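Local structure of RimK-related lysine biosynthesis protein (Thermococcus kodakarensis, 5K2M) at residues A[1-14]-A[41-53]. The protein binds ADP and magnesium in an ATP-grasp fold and probably acts as an ATP-dependent ligase of the RimK family in amino-acid biosynthesis. Sequence-based numbering, arbitrary orientation.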
ATOM      1  N   MET A   1       4.543 -27.110  39.129  1.00 60.82           N
ATOM      2  CA  MET A   1       5.602 -27.465  38.142  1.00 60.31           C
ATOM      3  C   MET A   1       5.025 -28.244  36.983  1.00 57.15           C
ATOM      4  O   MET A   1       4.526 -29.352  37.176  1.00 56.58           O
ATOM      5  CB  MET A   1       6.663 -28.345  38.799  1.00 63.88           C
ATOM      6  CG  MET A   1       7.923 -27.614  39.170  1.00 66.25           C
ATOM      7  SD  MET A   1       9.070 -27.481  37.794  1.00 65.17           S
ATOM      8  CE  MET A   1      10.403 -26.702  38.692  1.00 66.36           C
ATOM      9  N   ARG A   2       5.102 -27.678  35.784  1.00 54.44           N
ATOM     10  CA  ARG A   2       4.830 -28.442  34.574  1.00 52.90           C
ATOM     11  C   ARG A   2       6.117 -28.551  33.759  1.00 48.61           C
ATOM     12  O   ARG A   2       6.678 -27.552  33.314  1.00 46.41           O
ATOM     13  CB  ARG A   2       3.683 -27.819  33.776  1.00 54.51           C
ATOM     14  CG  ARG A   2       2.325 -28.166  34.370  1.00 57.40           C
ATOM     15  CD  ARG A   2       1.201 -27.274  33.877  1.00 58.59           C
ATOM     16  NE  ARG A   2       1.050 -27.322  32.426  1.00 61.27           N
ATOM     17  CZ  ARG A   2       0.380 -28.249  31.748  1.00 60.83           C
ATOM     18  NH1 ARG A   2      -0.222 -29.245  32.368  1.00 62.08           N
ATOM     19  NH2 ARG A   2       0.320 -28.173  30.425  1.00 62.90           N
ATOM     20  N   ILE A   3       6.585 -29.783  33.604  1.00 46.30           N
ATOM     21  CA  ILE A   3       7.830 -30.078  32.915  1.00 44.18           C
ATOM     22  C   ILE A   3       7.486 -30.699  31.559  1.00 41.84           C
ATOM     23  O   ILE A   3       6.858 -31.752  31.492  1.00 41.54           O
ATOM     24  CB  ILE A   3       8.696 -31.063  33.734  1.00 44.49           C
ATOM     25  CG1 ILE A   3       9.113 -30.434  35.066  1.00 45.66           C
ATOM     26  CG2 ILE A   3       9.923 -31.492  32.933  1.00 45.78           C
ATOM     27  CD1 ILE A   3       9.727 -31.404  36.060  1.00 45.06           C
ATOM     28  N   GLY A   4       7.879 -30.039  30.482  1.00 40.85           N
ATOM     29  CA  GLY A   4       7.737 -30.613  29.146  1.00 40.74           C
ATOM     30  C   GLY A   4       8.905 -31.518  28.779  1.00 40.31           C
ATOM     31  O   GLY A   4      10.044 -31.264  29.181  1.00 40.02           O
ATOM     32  N   ILE A   5       8.631 -32.567  28.004  1.00 39.95           N
ATOM     33  CA  ILE A   5       9.698 -33.363  27.387  1.00 39.44           C
ATOM     34  C   ILE A   5       9.435 -33.473  25.890  1.00 39.61           C
ATOM     35  O   ILE A   5       8.445 -34.079  25.484  1.00 39.04           O
ATOM     36  CB  ILE A   5       9.760 -34.792  27.971  1.00 39.05           C
ATOM     37  CG1 ILE A   5       9.921 -34.747  29.486  1.00 41.76           C
ATOM     38  CG2 ILE A   5      10.908 -35.572  27.361  1.00 39.04           C
ATOM     39  CD1 ILE A   5       9.896 -36.108  30.150  1.00 42.41           C
ATOM     40  N   THR A   6      10.320 -32.921  25.060  1.00 39.49           N
ATOM     41  CA  THR A   6      10.143 -33.032  23.605  1.00 39.91           C
ATOM     42  C   THR A   6      10.937 -34.207  23.068  1.00 41.63           C
ATOM     43  O   THR A   6      12.075 -34.433  23.478  1.00 42.08           O
ATOM     44  CB  THR A   6      10.552 -31.770  22.850  1.00 36.99           C
ATOM     45  OG1 THR A   6      11.934 -31.519  23.071  1.00 37.38           O
ATOM     46  CG2 THR A   6       9.743 -30.589  23.304  1.00 37.66           C
ATOM     47  N   TYR A   7      10.332 -34.942  22.142  1.00 43.63           N
ATOM     48  CA  TYR A   7      10.867 -36.237  21.716  1.00 44.85           C
ATOM     49  C   TYR A   7      10.434 -36.654  20.304  1.00 45.08           C
ATOM     50  O   TYR A   7       9.399 -36.214  19.779  1.00 43.26           O
ATOM     51  CB  TYR A   7      10.475 -37.319  22.726  1.00 45.61           C
ATOM     52  CG  TYR A   7       9.004 -37.719  22.712  1.00 47.74           C
ATOM     53  CD1 TYR A   7       8.052 -37.041  23.477  1.00 48.21           C
ATOM     54  CD2 TYR A   7       8.578 -38.800  21.961  1.00 48.97           C
ATOM     55  CE1 TYR A   7       6.719 -37.427  23.465  1.00 49.08           C
ATOM     56  CE2 TYR A   7       7.254 -39.188  21.942  1.00 49.80           C
ATOM     57  CZ  TYR A   7       6.332 -38.510  22.689  1.00 51.04           C
ATOM     58  OH  TYR A   7       5.023 -38.933  22.624  1.00 56.91           O
ATOM     59  N   THR A   8      11.249 -37.511  19.707  1.00 45.89           N
ATOM     60  CA  THR A   8      10.963 -38.111  18.416  1.00 47.05           C
ATOM     61  C   THR A   8      10.421 -39.507  18.666  1.00 47.36           C
ATOM     62  O   THR A   8       9.308 -39.837  18.259  1.00 47.82           O
ATOM     63  CB  THR A   8      12.238 -38.182  17.568  1.00 46.59           C
ATOM     64  OG1 THR A   8      12.863 -36.895  17.566  1.00 46.73           O
ATOM     65  CG2 THR A   8      11.915 -38.622  16.135  1.00 46.64           C
ATOM     66  N   VAL A   9      11.220 -40.318  19.351  1.00 47.36           N
ATOM     67  CA  VAL A   9      10.770 -41.606  19.850  1.00 48.52           C
ATOM     68  C   VAL A   9      11.138 -41.627  21.325  1.00 49.18           C
ATOM     69  O   VAL A   9      12.015 -40.877  21.763  1.00 53.74           O
ATOM     70  CB  VAL A   9      11.403 -42.803  19.083  1.00 49.03           C
ATOM     71  CG1 VAL A   9      10.971 -42.808  17.618  1.00 49.01           C
ATOM     72  CG2 VAL A   9      12.915 -42.796  19.169  1.00 48.26           C
ATOM     73  N   LEU A  10      10.463 -42.462  22.096  1.00 48.94           N
ATOM     74  CA  LEU A  10      10.753 -42.577  23.513  1.00 49.03           C
ATOM     75  C   LEU A  10      11.689 -43.757  23.738  1.00 47.14           C
ATOM     76  O   LEU A  10      11.244 -44.902  23.869  1.00 46.26           O
ATOM     77  CB  LEU A  10       9.461 -42.730  24.325  1.00 49.36           C
ATOM     78  CG  LEU A  10       8.506 -41.535  24.270  1.00 51.01           C
ATOM     79  CD1 LEU A  10       7.186 -41.876  24.944  1.00 52.29           C
ATOM     80  CD2 LEU A  10       9.107 -40.290  24.904  1.00 50.40           C
ATOM     81  N   ARG A  11      12.987 -43.466  23.749  1.00 45.71           N
ATOM     82  CA  ARG A  11      14.009 -44.471  24.058  1.00 47.14           C
ATOM     83  C   ARG A  11      14.018 -44.682  25.573  1.00 47.65           C
ATOM     84  O   ARG A  11      13.284 -44.021  26.311  1.00 45.43           O
ATOM     85  CB  ARG A  11      15.406 -44.014  23.579  1.00 47.15           C
ATOM     86  CG  ARG A  11      15.520 -43.728  22.089  1.00 48.32           C
ATOM     87  CD  ARG A  11      16.740 -42.877  21.728  1.00 48.13           C
ATOM     88  NE  ARG A  11      16.643 -41.502  22.217  1.00 48.18           N
ATOM     89  CZ  ARG A  11      17.565 -40.553  22.022  1.00 50.90           C
ATOM     90  NH1 ARG A  11      18.672 -40.817  21.330  1.00 49.52           N
ATOM     91  NH2 ARG A  11      17.385 -39.322  22.524  1.00 46.50           N
ATOM     92  N   ARG A  12      14.839 -45.609  26.040  1.00 48.91           N
ATOM     93  CA  ARG A  12      14.955 -45.852  27.465  1.00 50.61           C
ATOM     94  C   ARG A  12      15.278 -44.557  28.231  1.00 46.96           C
ATOM     95  O   ARG A  12      14.698 -44.295  29.277  1.00 47.39           O
ATOM     96  CB  ARG A  12      16.011 -46.932  27.717  1.00 56.25           C
ATOM     97  CG  ARG A  12      16.487 -47.046  29.156  1.00 63.07           C
ATOM     98  CD  ARG A  12      15.366 -47.378  30.137  1.00 71.84           C
ATOM     99  NE  ARG A  12      15.696 -46.897  31.479  1.00 78.24           N
ATOM    100  CZ  ARG A  12      16.648 -47.411  32.260  1.00 83.01           C
ATOM    101  NH1 ARG A  12      17.385 -48.448  31.857  1.00 85.47           N
ATOM    102  NH2 ARG A  12      16.865 -46.879  33.461  1.00 85.14           N
ATOM    103  N   GLU A  13      16.195 -43.754  27.707  1.00 43.09           N
ATOM    104  CA  GLU A  13      16.530 -42.466  28.314  1.00 44.38           C
ATOM    105  C   GLU A  13      15.287 -41.594  28.574  1.00 46.19           C
ATOM    106  O   GLU A  13      15.125 -41.057  29.679  1.00 42.63           O
ATOM    107  CB  GLU A  13      17.536 -41.693  27.454  1.00 44.32           C
ATOM    108  CG  GLU A  13      18.969 -42.218  27.503  1.00 45.04           C
ATOM    109  CD  GLU A  13      19.284 -43.275  26.445  1.00 46.16           C
ATOM    110  OE1 GLU A  13      20.488 -43.504  26.187  1.00 44.13           O
ATOM    111  OE2 GLU A  13      18.347 -43.884  25.874  1.00 45.97           O
ATOM    112  N   GLU A  14      14.409 -41.474  27.569  1.00 45.42           N
ATOM    113  CA  GLU A  14      13.215 -40.617  27.678  1.00 45.36           C
ATOM    114  C   GLU A  14      12.204 -41.153  28.683  1.00 45.20           C
ATOM    115  O   GLU A  14      11.569 -40.381  29.410  1.00 44.12           O
ATOM    116  CB  GLU A  14      12.542 -40.398  26.312  1.00 44.59           C
ATOM    117  CG  GLU A  14      13.261 -39.395  25.423  1.00 43.45           C
ATOM    118  CD  GLU A  14      14.547 -39.939  24.807  1.00 44.75           C
ATOM    119  OE1 GLU A  14      14.521 -41.070  24.269  1.00 45.57           O
ATOM    120  OE2 GLU A  14      15.588 -39.240  24.858  1.00 41.59           O
ATOM    121  N   TYR A  41       1.661 -22.452  25.304  1.00 53.10           N
ATOM    122  CA  TYR A  41       2.158 -23.539  26.131  1.00 50.36           C
ATOM    123  C   TYR A  41       2.216 -23.081  27.584  1.00 47.99           C
ATOM    124  O   TYR A  41       2.592 -21.950  27.862  1.00 48.08           O
ATOM    125  CB  TYR A  41       3.536 -23.981  25.635  1.00 49.39           C
ATOM    126  CG  TYR A  41       3.512 -24.633  24.261  1.00 48.61           C
ATOM    127  CD1 TYR A  41       3.306 -26.006  24.125  1.00 46.84           C
ATOM    128  CD2 TYR A  41       3.695 -23.881  23.104  1.00 47.30           C
ATOM    129  CE1 TYR A  41       3.279 -26.607  22.880  1.00 45.90           C
ATOM    130  CE2 TYR A  41       3.678 -24.479  21.853  1.00 46.20           C
ATOM    131  CZ  TYR A  41       3.472 -25.840  21.752  1.00 45.52           C
ATOM    132  OH  TYR A  41       3.433 -26.443  20.524  1.00 44.30           O
ATOM    133  N   ASP A  42       1.818 -23.958  28.498  1.00 48.79           N
ATOM    134  CA  ASP A  42       1.859 -23.683  29.940  1.00 51.00           C
ATOM    135  C   ASP A  42       2.881 -24.639  30.542  1.00 48.68           C
ATOM    136  O   ASP A  42       2.556 -25.748  30.962  1.00 50.65           O
ATOM    137  CB  ASP A  42       0.465 -23.887  30.543  1.00 53.85           C
ATOM    138  CG  ASP A  42       0.393 -23.582  32.051  1.00 58.68           C
ATOM    139  OD1 ASP A  42       1.270 -22.876  32.600  1.00 60.49           O
ATOM    140  OD2 ASP A  42      -0.582 -24.051  32.683  1.00 60.88           O
ATOM    141  N   LEU A  43       4.128 -24.196  30.565  1.00 46.49           N
ATOM    142  CA  LEU A  43       5.251 -25.048  30.900  1.00 44.63           C
ATOM    143  C   LEU A  43       6.286 -24.207  31.604  1.00 43.77           C
ATOM    144  O   LEU A  43       6.547 -23.076  31.200  1.00 44.26           O
ATOM    145  CB  LEU A  43       5.876 -25.601  29.613  1.00 44.45           C
ATOM    146  CG  LEU A  43       5.550 -26.969  28.998  1.00 45.63           C
ATOM    147  CD1 LEU A  43       4.258 -27.614  29.425  1.00 45.88           C
ATOM    148  CD2 LEU A  43       5.612 -26.868  27.473  1.00 47.52           C
ATOM    149  N   ASP A  44       6.887 -24.769  32.644  1.00 44.10           N
ATOM    150  CA  ASP A  44       7.905 -24.065  33.407  1.00 45.92           C
ATOM    151  C   ASP A  44       9.306 -24.360  32.882  1.00 44.09           C
ATOM    152  O   ASP A  44      10.223 -23.577  33.090  1.00 44.19           O
ATOM    153  CB  ASP A  44       7.781 -24.419  34.884  1.00 46.43           C
ATOM    154  CG  ASP A  44       6.445 -23.977  35.468  1.00 47.80           C
ATOM    155  OD1 ASP A  44       6.194 -22.754  35.507  1.00 51.04           O
ATOM    156  OD2 ASP A  44       5.642 -24.840  35.865  1.00 46.97           O
ATOM    157  N   VAL A  45       9.457 -25.493  32.205  1.00 44.54           N
ATOM    158  CA  VAL A  45      10.711 -25.865  31.573  1.00 41.98           C
ATOM    159  C   VAL A  45      10.428 -26.975  30.570  1.00 41.79           C
ATOM    160  O   VAL A  45       9.469 -27.732  30.740  1.00 39.91           O
ATOM    161  CB  VAL A  45      11.772 -26.302  32.618  1.00 43.12           C
ATOM    162  CG1 VAL A  45      11.312 -27.508  33.427  1.00 43.14           C
ATOM    163  CG2 VAL A  45      13.112 -26.588  31.958  1.00 41.86           C
ATOM    164  N   VAL A  46      11.237 -27.041  29.511  1.00 38.64           N
ATOM    165  CA  VAL A  46      11.182 -28.163  28.583  1.00 39.72           C
ATOM    166  C   VAL A  46      12.537 -28.850  28.516  1.00 38.26           C
ATOM    167  O   VAL A  46      13.564 -28.197  28.366  1.00 39.04           O
ATOM    168  CB  VAL A  46      10.783 -27.730  27.168  1.00 38.70           C
ATOM    169  CG1 VAL A  46      10.828 -28.914  26.215  1.00 39.42           C
ATOM    170  CG2 VAL A  46       9.399 -27.123  27.194  1.00 39.71           C
ATOM    171  N   ILE A  47      12.512 -30.171  28.633  1.00 38.23           N
ATOM    172  CA  ILE A  47      13.690 -31.009  28.472  1.00 37.96           C
ATOM    173  C   ILE A  47      13.709 -31.471  27.024  1.00 38.18           C
ATOM    174  O   ILE A  47      12.830 -32.208  26.583  1.00 39.58           O
ATOM    175  CB  ILE A  47      13.657 -32.202  29.443  1.00 38.35           C
ATOM    176  CG1 ILE A  47      13.722 -31.682  30.885  1.00 40.04           C
ATOM    177  CG2 ILE A  47      14.820 -33.147  29.188  1.00 38.24           C
ATOM    178  CD1 ILE A  47      13.350 -32.709  31.937  1.00 41.18           C
ATOM    179  N   ILE A  48      14.710 -31.014  26.289  1.00 38.28           N
ATOM    180  CA  ILE A  48      14.787 -31.214  24.842  1.00 38.62           C
ATOM    181  C   ILE A  48      15.441 -32.563  24.534  1.00 39.53           C
ATOM    182  O   ILE A  48      16.627 -32.745  24.809  1.00 39.20           O
ATOM    183  CB  ILE A  48      15.600 -30.078  24.198  1.00 37.59           C
ATOM    184  CG1 ILE A  48      14.938 -28.723  24.472  1.00 38.18           C
ATOM    185  CG2 ILE A  48      15.761 -30.298  22.689  1.00 39.27           C
ATOM    186  CD1 ILE A  48      13.639 -28.479  23.729  1.00 37.54           C
ATOM    187  N   ARG A  49      14.676 -33.499  23.968  1.00 39.49           N
ATOM    188  CA  ARG A  49      15.185 -34.848  23.709  1.00 39.71           C
ATOM    189  C   ARG A  49      14.961 -35.361  22.272  1.00 41.12           C
ATOM    190  O   ARG A  49      15.062 -36.568  22.037  1.00 41.44           O
ATOM    191  CB  ARG A  49      14.595 -35.837  24.714  1.00 38.93           C
ATOM    192  CG  ARG A  49      14.920 -35.522  26.166  1.00 40.76           C
ATOM    193  CD  ARG A  49      16.408 -35.659  26.466  1.00 40.23           C
ATOM    194  NE  ARG A  49      16.880 -37.004  26.163  1.00 40.98           N
ATOM    195  CZ  ARG A  49      18.117 -37.442  26.382  1.00 42.98           C
ATOM    196  NH1 ARG A  49      18.429 -38.690  26.055  1.00 43.76           N
ATOM    197  NH2 ARG A  49      19.037 -36.651  26.930  1.00 43.20           N
ATOM    198  N   ASN A  50      14.718 -34.457  21.319  1.00 39.29           N
ATOM    199  CA  ASN A  50      14.495 -34.850  19.919  1.00 39.90           C
ATOM    200  C   ASN A  50      15.734 -35.616  19.393  1.00 40.31           C
ATOM    201  O   ASN A  50      16.857 -35.192  19.639  1.00 39.38           O
ATOM    202  CB  ASN A  50      14.266 -33.634  19.004  1.00 41.49           C
ATOM    203  CG  ASN A  50      13.167 -32.679  19.484  1.00 42.38           C
ATOM    204  OD1 ASN A  50      12.209 -32.418  18.755  1.00 48.33           O
ATOM    205  ND2 ASN A  50      13.335 -32.099  20.658  1.00 39.28           N
ATOM    206  N   VAL A  51      15.553 -36.716  18.659  1.00 39.86           N
ATOM    207  CA  VAL A  51      16.714 -37.457  18.121  1.00 40.33           C
ATOM    208  C   VAL A  51      17.494 -36.645  17.068  1.00 39.37           C
ATOM    209  O   VAL A  51      18.720 -36.734  16.980  1.00 37.96           O
ATOM    210  CB  VAL A  51      16.306 -38.832  17.546  1.00 43.39           C
ATOM    211  CG1 VAL A  51      17.507 -39.554  16.959  1.00 44.36           C
ATOM    212  CG2 VAL A  51      15.712 -39.694  18.644  1.00 46.53           C
ATOM    213  N   SER A  52      16.785 -35.851  16.274  1.00 38.72           N
ATOM    214  CA  SER A  52      17.431 -34.996  15.302  1.00 39.79           C
ATOM    215  C   SER A  52      18.063 -33.804  16.020  1.00 40.90           C
ATOM    216  O   SER A  52      17.386 -33.073  16.759  1.00 37.11           O
ATOM    217  CB  SER A  52      16.426 -34.512  14.251  1.00 40.01           C
ATOM    218  OG  SER A  52      16.911 -33.379  13.570  1.00 38.34           O
ATOM    219  N   HIS A  53      19.355 -33.611  15.783  1.00 38.05           N
ATOM    220  CA  HIS A  53      20.083 -32.510  16.378  1.00 38.97           C
ATOM    221  C   HIS A  53      19.494 -31.145  15.996  1.00 38.27           C
ATOM    222  O   HIS A  53      19.383 -30.247  16.833  1.00 37.26           O
ATOM    223  CB  HIS A  53      21.557 -32.555  15.964  1.00 39.29           C
ATOM    224  CG  HIS A  53      22.290 -31.286  16.261  1.00 40.03           C
ATOM    225  ND1 HIS A  53      22.547 -30.868  17.546  1.00 41.60           N
ATOM    226  CD2 HIS A  53      22.777 -30.321  15.444  1.00 39.97           C
ATOM    227  CE1 HIS A  53      23.183 -29.710  17.509  1.00 41.63           C
ATOM    228  NE2 HIS A  53      23.334 -29.357  16.245  1.00 41.64           N
TER
HETATM  229  O   HOH W   1       1.136 -27.141  27.546  1.00 43.67           O
HETATM  230  O   HOH W   2      13.568 -38.652  21.013  1.00 44.49           O
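Strand 2-7 runs parallel to strand 45-49, their axes 19° apart, with Ile-3 level with Val-45, Gly-4 with Val-46 and Ile-5 with Ile-47. Gly-4 N donates to Val-45 O, Ile-47 N to Gly-4 O, Thr-6 N to Ile-47 O and Arg-49 N to Thr-6 O, alternating as parallel pairing requires. Before the first bridge Asp-44 holds Arg-2 twice: its backbone N donates to Arg-2 O, and its OD2 receives Arg-2 N at 2.9 Å through the anti lone pair. The Arg-2 chain bends at chi3 (59°), and its NE meets Asp-42 O at 2.6 Å, near the guanidinium plane.

On one face Ile-3 lies alongside Val-45, and its CG2 touches Ile-47 CD1 at 3.8 Å; helix 259-272 covers Val-45 and Ile-47. On the other face, packed against helix 53-65, Thr-6 CG2 presses on Val-46 CG1 at 3.5 Å.

At the C-terminal end of the pairing, the Arg-49 side chain folds back through two bends and grips Glu-14 side-on, NE (2.9 Å) and NH1 both reaching OE2. Arg-11 holds the same carboxylate with NE on OE1 and NH2 on OE2, and its backbone N also donates to OE1. Together these bonds fix the buried carboxylate's rotation and probably keep it ionised. Val-51 CG2 sits 3.9 Å above the centre of the Arg-11 guanidinium, and Thr-8 OG1 accepts Val-51 N at 2.9 Å. Arg-49 NH1 also donates to Met-246 O, and Arg-11 NH1 pairs with Glu-247, tying this end to the loop after the magnesium ligands Glu-241 and Asn-243.

Strands 2-7 and 45-49 are the central pair of a four-stranded parallel sheet of order 2-1-3-4 with helices on both faces, consistent with the Rossmann-like N-terminal domain of ATP-grasp enzymes.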